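Local coordinates for protein FAD dependent oxidoreductase (Chelativorans sp. BNC1, PDB 6PXS) that oxidises iminodiacetate with flavin-adenine dinucleotide as its bound cofactor, and belongs to the DadA family of oxidoreductases, at residues P115-V120 / I142-G147; K224-H229 / T264-S269. All coordinates share one frame; numbering follows the deposited sequence.

Contact 1. Residues P115-V120 / I142-G147; sequences PEAGTV and IHIPGG
V120 meets the strand end of 142-147 with both branches of its side chain. CG1 lies 3.5 Å from CG2 of I142, and the two side chains cross obliquely. The rotamer places CG1 anti to the backbone N (chi1 179°), which turns it to I142. CG2 of V120 goes the other way along the strand and comes within 4.4 Å of CG1 of I144. The backbone of V120 adds a CA-H...O contact, 3.4 Å from its CA to the carbonyl O of H143.

A117 supplies the hydrogen bond of the contact. N of G146 reaches the O of A117 at 2.8 Å, but the bond is bent to 129° at the hydrogen and is weak. The methyl of A117 packs 4.0 Å from CG2 of I144, and W48 touches both residues. The carbonyl O of E116 takes a CA-H...O contact from G146 and also a weak hydrogen bond from R87.

P145 packs CD and CG against the loop carbonyls. Its CD lies 3.3 Å from the O of T119 and 3.5 Å from the O of A117. CG also faces the T119 carbonyl. An alanine here lacks CG and CD, which would probably leave the carbonyls of A117 and T119 without the carbons packed on them and let the turn backbone move more freely.

I144 to G147 form a type I beta turn, closed by a backbone bond from G147 N to I144 O. The loop 115-120 runs nearly antiparallel to this segment. Helix 97-111 covers V120, I142 and I144. The loop after this helix packs on the end of strand 141-144 and the turn that follows, just before edge strand 121-123, which runs antiparallel to 141-144.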
ATOM      1  N   PRO A 115       7.962 -41.139  13.197  1.00 97.37           N
ATOM      2  CA  PRO A 115       6.507 -41.355  13.138  1.00 91.96           C
ATOM      3  C   PRO A 115       5.722 -40.069  12.981  1.00 87.25           C
ATOM      4  O   PRO A 115       4.585 -40.108  12.495  1.00 87.31           O
ATOM      5  CB  PRO A 115       6.196 -42.044  14.474  1.00 94.88           C
ATOM      6  CG  PRO A 115       7.504 -42.596  14.942  1.00 96.78           C
ATOM      7  CD  PRO A 115       8.541 -41.638  14.454  1.00 96.88           C
ATOM      8  N   GLU A 116       6.293 -38.929  13.381  1.00 81.36           N
ATOM      9  CA  GLU A 116       5.627 -37.647  13.177  1.00 76.30           C
ATOM     10  C   GLU A 116       5.221 -37.448  11.722  1.00 74.06           C
ATOM     11  O   GLU A 116       4.256 -36.730  11.439  1.00 73.43           O
ATOM     12  CB  GLU A 116       6.540 -36.502  13.627  1.00 78.67           C
ATOM     13  CG  GLU A 116       7.930 -36.497  12.991  1.00 79.85           C
ATOM     14  CD  GLU A 116       8.925 -37.374  13.731  1.00 83.69           C
ATOM     15  OE1 GLU A 116       8.492 -38.200  14.564  1.00 85.55           O
ATOM     16  OE2 GLU A 116      10.141 -37.236  13.479  1.00 84.82           O
ATOM     17  N   ALA A 117       5.943 -38.071  10.787  1.00 71.61           N
ATOM     18  CA  ALA A 117       5.632 -37.912   9.373  1.00 67.57           C
ATOM     19  C   ALA A 117       4.353 -38.632   8.972  1.00 63.90           C
ATOM     20  O   ALA A 117       3.785 -38.322   7.920  1.00 61.87           O
ATOM     21  CB  ALA A 117       6.795 -38.422   8.522  1.00 68.07           C
ATOM     22  N   GLY A 118       3.887 -39.576   9.781  1.00 64.82           N
ATOM     23  CA  GLY A 118       2.729 -40.361   9.412  1.00 65.13           C
ATOM     24  C   GLY A 118       3.101 -41.488   8.465  1.00 62.17           C
ATOM     25  O   GLY A 118       4.267 -41.861   8.313  1.00 63.39           O
ATOM     26  N   THR A 119       2.078 -42.034   7.815  1.00 62.65           N
ATOM     27  CA  THR A 119       2.256 -43.148   6.887  1.00 66.74           C
ATOM     28  C   THR A 119       2.478 -42.578   5.490  1.00 65.96           C
ATOM     29  O   THR A 119       1.541 -42.101   4.844  1.00 63.68           O
ATOM     30  CB  THR A 119       1.052 -44.085   6.921  1.00 63.76           C
ATOM     31  OG1 THR A 119      -0.122 -43.381   6.499  1.00 64.43           O
ATOM     32  CG2 THR A 119       0.838 -44.625   8.328  1.00 63.13           C
ATOM     33  N   VAL A 120       3.727 -42.620   5.025  1.00 66.62           N
ATOM     34  CA  VAL A 120       4.031 -42.183   3.670  1.00 68.04           C
ATOM     35  C   VAL A 120       3.382 -43.140   2.681  1.00 69.59           C
ATOM     36  O   VAL A 120       3.444 -44.367   2.837  1.00 70.92           O
ATOM     37  CB  VAL A 120       5.551 -42.101   3.456  1.00 70.50           C
ATOM     38  CG1 VAL A 120       5.866 -41.672   2.029  1.00 69.68           C
ATOM     39  CG2 VAL A 120       6.176 -41.137   4.457  1.00 69.31           C
ATOM     40  N   ILE A 142       4.035 -38.109  -3.725  1.00 51.95           N
ATOM     41  CA  ILE A 142       4.264 -38.849  -2.492  1.00 55.04           C
ATOM     42  C   ILE A 142       3.590 -38.080  -1.368  1.00 56.70           C
ATOM     43  O   ILE A 142       3.862 -36.888  -1.176  1.00 58.98           O
ATOM     44  CB  ILE A 142       5.767 -39.034  -2.210  1.00 56.55           C
ATOM     45  CG1 ILE A 142       6.432 -39.784  -3.366  1.00 57.87           C
ATOM     46  CG2 ILE A 142       5.973 -39.776  -0.894  1.00 57.44           C
ATOM     47  CD1 ILE A 142       7.942 -39.790  -3.302  1.00 61.45           C
ATOM     48  N   HIS A 143       2.715 -38.754  -0.630  1.00 54.64           N
ATOM     49  CA  HIS A 143       1.905 -38.118   0.400  1.00 53.05           C
ATOM     50  C   HIS A 143       2.572 -38.302   1.758  1.00 50.13           C
ATOM     51  O   HIS A 143       2.819 -39.436   2.183  1.00 50.14           O
ATOM     52  CB  HIS A 143       0.494 -38.702   0.407  1.00 55.89           C
ATOM     53  CG  HIS A 143      -0.452 -37.982   1.315  1.00 56.25           C
ATOM     54  ND1 HIS A 143      -0.799 -38.458   2.560  1.00 55.74           N
ATOM     55  CD2 HIS A 143      -1.126 -36.818   1.156  1.00 54.90           C
ATOM     56  CE1 HIS A 143      -1.645 -37.619   3.129  1.00 57.59           C
ATOM     57  NE2 HIS A 143      -1.859 -36.615   2.298  1.00 56.70           N
ATOM     58  N   ILE A 144       2.861 -37.191   2.427  1.00 48.22           N
ATOM     59  CA  ILE A 144       3.435 -37.203   3.772  1.00 48.19           C
ATOM     60  C   ILE A 144       2.429 -36.557   4.717  1.00 49.04           C
ATOM     61  O   ILE A 144       2.430 -35.326   4.866  1.00 52.39           O
ATOM     62  CB  ILE A 144       4.782 -36.463   3.820  1.00 45.59           C
ATOM     63  CG1 ILE A 144       5.753 -37.042   2.788  1.00 47.59           C
ATOM     64  CG2 ILE A 144       5.385 -36.554   5.217  1.00 45.62           C
ATOM     65  CD1 ILE A 144       7.081 -36.313   2.723  1.00 44.93           C
ATOM     66  N   PRO A 145       1.561 -37.329   5.376  1.00 48.15           N
ATOM     67  CA  PRO A 145       0.525 -36.708   6.219  1.00 48.72           C
ATOM     68  C   PRO A 145       1.078 -35.795   7.300  1.00 43.87           C
ATOM     69  O   PRO A 145       0.339 -34.935   7.797  1.00 41.43           O
ATOM     70  CB  PRO A 145      -0.208 -37.912   6.826  1.00 51.30           C
ATOM     71  CG  PRO A 145       0.095 -39.054   5.912  1.00 53.08           C
ATOM     72  CD  PRO A 145       1.466 -38.799   5.373  1.00 50.56           C
ATOM     73  N   GLY A 146       2.352 -35.942   7.675  1.00 42.93           N
ATOM     74  CA  GLY A 146       2.904 -35.151   8.761  1.00 42.49           C
ATOM     75  C   GLY A 146       3.302 -33.741   8.385  1.00 41.49           C
ATOM     76  O   GLY A 146       3.492 -32.906   9.275  1.00 41.69           O
ATOM     77  N   GLY A 147       3.440 -33.456   7.093  1.00 39.74           N
ATOM     78  CA  GLY A 147       3.805 -32.121   6.662  1.00 39.27           C
ATOM     79  C   GLY A 147       2.817 -31.080   7.143  1.00 38.77           C
ATOM     80  O   GLY A 147       1.603 -31.275   7.028  1.00 42.82           O
TER

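Contact 2. Residues K224-H229 / T264-S269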
ATOM      1  N   LYS A 224      18.187 -12.365  -0.960  1.00 40.32           N
ATOM      2  CA  LYS A 224      16.857 -11.851  -1.252  1.00 40.65           C
ATOM      3  C   LYS A 224      15.925 -12.980  -1.679  1.00 44.70           C
ATOM      4  O   LYS A 224      16.337 -13.954  -2.315  1.00 42.71           O
ATOM      5  CB  LYS A 224      16.935 -10.787  -2.346  1.00 42.52           C
ATOM      6  CG  LYS A 224      15.590 -10.260  -2.815  1.00 42.38           C
ATOM      7  CD  LYS A 224      15.775  -9.130  -3.810  1.00 43.93           C
ATOM      8  CE  LYS A 224      14.448  -8.652  -4.366  1.00 47.05           C
ATOM      9  NZ  LYS A 224      14.630  -7.573  -5.377  1.00 50.35           N
ATOM     10  N   GLY A 225      14.653 -12.841  -1.315  1.00 44.18           N
ATOM     11  CA  GLY A 225      13.640 -13.794  -1.717  1.00 43.03           C
ATOM     12  C   GLY A 225      12.286 -13.148  -1.921  1.00 39.82           C
ATOM     13  O   GLY A 225      11.771 -12.477  -1.023  1.00 40.62           O
ATOM     14  N   GLN A 226      11.697 -13.344  -3.097  1.00 38.08           N
ATOM     15  CA  GLN A 226      10.376 -12.816  -3.412  1.00 39.23           C
ATOM     16  C   GLN A 226       9.363 -13.952  -3.361  1.00 37.90           C
ATOM     17  O   GLN A 226       9.592 -15.019  -3.938  1.00 37.17           O
ATOM     18  CB  GLN A 226      10.369 -12.154  -4.791  1.00 35.57           C
ATOM     19  CG  GLN A 226      11.480 -11.138  -4.988  1.00 36.04           C
ATOM     20  CD  GLN A 226      11.411 -10.446  -6.333  1.00 37.44           C
ATOM     21  OE1 GLN A 226      10.329 -10.180  -6.855  1.00 37.57           O
ATOM     22  NE2 GLN A 226      12.572 -10.153  -6.906  1.00 38.54           N
ATOM     23  N   ILE A 227       8.246 -13.718  -2.678  1.00 36.92           N
ATOM     24  CA  ILE A 227       7.229 -14.738  -2.447  1.00 35.50           C
ATOM     25  C   ILE A 227       5.870 -14.141  -2.779  1.00 38.47           C
ATOM     26  O   ILE A 227       5.568 -13.012  -2.378  1.00 42.35           O
ATOM     27  CB  ILE A 227       7.271 -15.254  -0.996  1.00 36.77           C
ATOM     28  CG1 ILE A 227       6.276 -16.398  -0.797  1.00 38.95           C
ATOM     29  CG2 ILE A 227       6.991 -14.125  -0.015  1.00 38.08           C
ATOM     30  CD1 ILE A 227       6.466 -17.138   0.513  1.00 36.69           C
ATOM     31  N   ILE A 228       5.052 -14.896  -3.512  1.00 38.56           N
ATOM     32  CA  ILE A 228       3.776 -14.409  -4.026  1.00 38.57           C
ATOM     33  C   ILE A 228       2.641 -14.969  -3.181  1.00 38.26           C
ATOM     34  O   ILE A 228       2.666 -16.138  -2.777  1.00 40.42           O
ATOM     35  CB  ILE A 228       3.597 -14.791  -5.508  1.00 38.47           C
ATOM     36  CG1 ILE A 228       4.618 -14.044  -6.368  1.00 36.02           C
ATOM     37  CG2 ILE A 228       2.174 -14.490  -5.964  1.00 40.93           C
ATOM     38  CD1 ILE A 228       4.615 -14.451  -7.819  1.00 35.61           C
ATOM     39  N   HIS A 229       1.636 -14.135  -2.926  1.00 39.48           N
ATOM     40  CA  HIS A 229       0.443 -14.521  -2.184  1.00 37.78           C
ATOM     41  C   HIS A 229      -0.763 -14.400  -3.103  1.00 37.55           C
ATOM     42  O   HIS A 229      -1.011 -13.330  -3.666  1.00 36.86           O
ATOM     43  CB  HIS A 229       0.264 -13.648  -0.940  1.00 38.01           C
ATOM     44  CG  HIS A 229       1.272 -13.917   0.133  1.00 40.64           C
ATOM     45  ND1 HIS A 229       0.916 -14.304   1.407  1.00 41.85           N
ATOM     46  CD2 HIS A 229       2.625 -13.866   0.120  1.00 40.33           C
ATOM     47  CE1 HIS A 229       2.006 -14.474   2.134  1.00 41.46           C
ATOM     48  NE2 HIS A 229       3.056 -14.215   1.376  1.00 41.58           N
ATOM     49  N   THR A 264      11.997 -16.925  -4.630  1.00 43.86           N
ATOM     50  CA  THR A 264      13.247 -16.819  -5.363  1.00 41.65           C
ATOM     51  C   THR A 264      14.425 -16.982  -4.409  1.00 40.46           C
ATOM     52  O   THR A 264      14.284 -16.898  -3.188  1.00 41.32           O
ATOM     53  CB  THR A 264      13.339 -15.469  -6.079  1.00 41.64           C
ATOM     54  OG1 THR A 264      13.321 -14.408  -5.116  1.00 40.11           O
ATOM     55  CG2 THR A 264      12.173 -15.287  -7.042  1.00 38.36           C
ATOM     56  N   ARG A 265      15.605 -17.218  -4.986  1.00 40.72           N
ATOM     57  CA  ARG A 265      16.838 -17.404  -4.211  1.00 43.52           C
ATOM     58  C   ARG A 265      17.938 -16.618  -4.922  1.00 45.06           C
ATOM     59  O   ARG A 265      18.649 -17.152  -5.778  1.00 45.91           O
ATOM     60  CB  ARG A 265      17.178 -18.882  -4.078  1.00 49.80           C
ATOM     61  CG  ARG A 265      16.127 -19.656  -3.297  1.00 54.12           C
ATOM     62  CD  ARG A 265      16.233 -21.159  -3.476  1.00 58.91           C
ATOM     63  NE  ARG A 265      15.086 -21.827  -2.865  1.00 65.44           N
ATOM     64  CZ  ARG A 265      14.929 -21.998  -1.554  1.00 68.60           C
ATOM     65  NH1 ARG A 265      13.849 -22.611  -1.090  1.00 66.91           N
ATOM     66  NH2 ARG A 265      15.848 -21.554  -0.704  1.00 68.96           N
ATOM     67  N   GLU A 266      18.082 -15.350  -4.541  1.00 46.10           N
ATOM     68  CA  GLU A 266      18.927 -14.396  -5.256  1.00 47.02           C
ATOM     69  C   GLU A 266      20.207 -14.175  -4.457  1.00 46.71           C
ATOM     70  O   GLU A 266      20.223 -13.420  -3.481  1.00 46.97           O
ATOM     71  CB  GLU A 266      18.169 -13.091  -5.481  1.00 46.99           C
ATOM     72  CG  GLU A 266      16.886 -13.263  -6.288  1.00 44.71           C
ATOM     73  CD  GLU A 266      16.100 -11.973  -6.441  1.00 42.35           C
ATOM     74  OE1 GLU A 266      14.874 -11.995  -6.208  1.00 39.32           O
ATOM     75  OE2 GLU A 266      16.707 -10.938  -6.794  1.00 43.08           O
ATOM     76  N   ASP A 267      21.282 -14.836  -4.877  1.00 50.78           N
ATOM     77  CA  ASP A 267      22.581 -14.653  -4.243  1.00 48.51           C
ATOM     78  C   ASP A 267      23.174 -13.301  -4.619  1.00 45.51           C
ATOM     79  O   ASP A 267      22.885 -12.741  -5.680  1.00 43.62           O
ATOM     80  CB  ASP A 267      23.540 -15.770  -4.655  1.00 48.10           C
ATOM     81  CG  ASP A 267      23.199 -17.098  -4.013  1.00 47.75           C
ATOM     82  OD1 ASP A 267      22.882 -17.106  -2.805  1.00 46.07           O
ATOM     83  OD2 ASP A 267      23.246 -18.130  -4.717  1.00 49.50           O
ATOM     84  N   GLY A 268      24.019 -12.778  -3.733  1.00 44.24           N
ATOM     85  CA  GLY A 268      24.638 -11.488  -3.974  1.00 46.98           C
ATOM     86  C   GLY A 268      23.645 -10.376  -4.212  1.00 49.94           C
ATOM     87  O   GLY A 268      23.977  -9.385  -4.871  1.00 54.46           O
ATOM     88  N   SER A 269      22.425 -10.514  -3.692  1.00 47.48           N
ATOM     89  CA  SER A 269      21.390  -9.515  -3.910  1.00 47.91           C
ATOM     90  C   SER A 269      21.567  -8.287  -3.031  1.00 49.70           C
ATOM     91  O   SER A 269      21.023  -7.225  -3.358  1.00 50.97           O
ATOM     92  CB  SER A 269      20.013 -10.126  -3.646  1.00 46.37           C
ATOM     93  OG  SER A 269      19.878 -10.482  -2.282  1.00 45.47           O
TER
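T264 uses its hydroxyl and its backbone to hold Q226. OG1 accepts a nearly straight bond from Q226 N at 2.8 Å, and T264 N binds the carbonyl O of Q226 at 3.1 Å. The torsion sets OG1 between the backbone N and the carbonyl carbon (chi1 62°), facing the strand. The same hydroxyl donates to OE1 of E266.

The CB of R265 points away from the strand, and its NE makes a weak hydrogen bond to the O of S248.

E266 returns toward the strand. Its N binds the O of K224 at 3.2 Å. Its OE1 takes two donors, NE2 of Q226 on the syn lone pair at 3.0 Å and the T264 hydroxyl on the anti lone pair. The amide and carboxylate planes are turned 51° apart. NE2 of Q226 also hydrogen-bonds OG1 of T276. The extended side chains of K224 and E266 run alongside each other. K224 NZ stays 4.2 Å from OE2 of E266, too far for a salt bridge, and hydrogen-bonds the O of R274.

E266 to S269 form a type II beta turn, with G268 at positive phi. The turn brings OG of S269 to accept from K224 N at 2.9 Å.

An irregular segment is thus laced to a strand in the wall of the flavin pocket, where G225 touches the FAD.

How the contacts relate
Both segments of contact 1 come earlier in the chain than those of contact 2. The centres are about 29 Å apart, and the nearest atoms about 16 Å, so they do not touch. They belong to different sheets. Contact 1 lies at the edge of the mixed sheet holding strands 121-123 and 141-144, under helix 97-111. Contact 2 joins strand 220-231 of an antiparallel sheet to the loop between strand 258-261 and helix 277-290. Neither belongs to the mainly parallel sheet with strands 3-6 and 26-29, a sheet consistent with a Rossmann-type nucleotide-binding fold. Contact 2 reaches the bound FAD through G225. Contact 1 is structural packing farther from the centre of the chain.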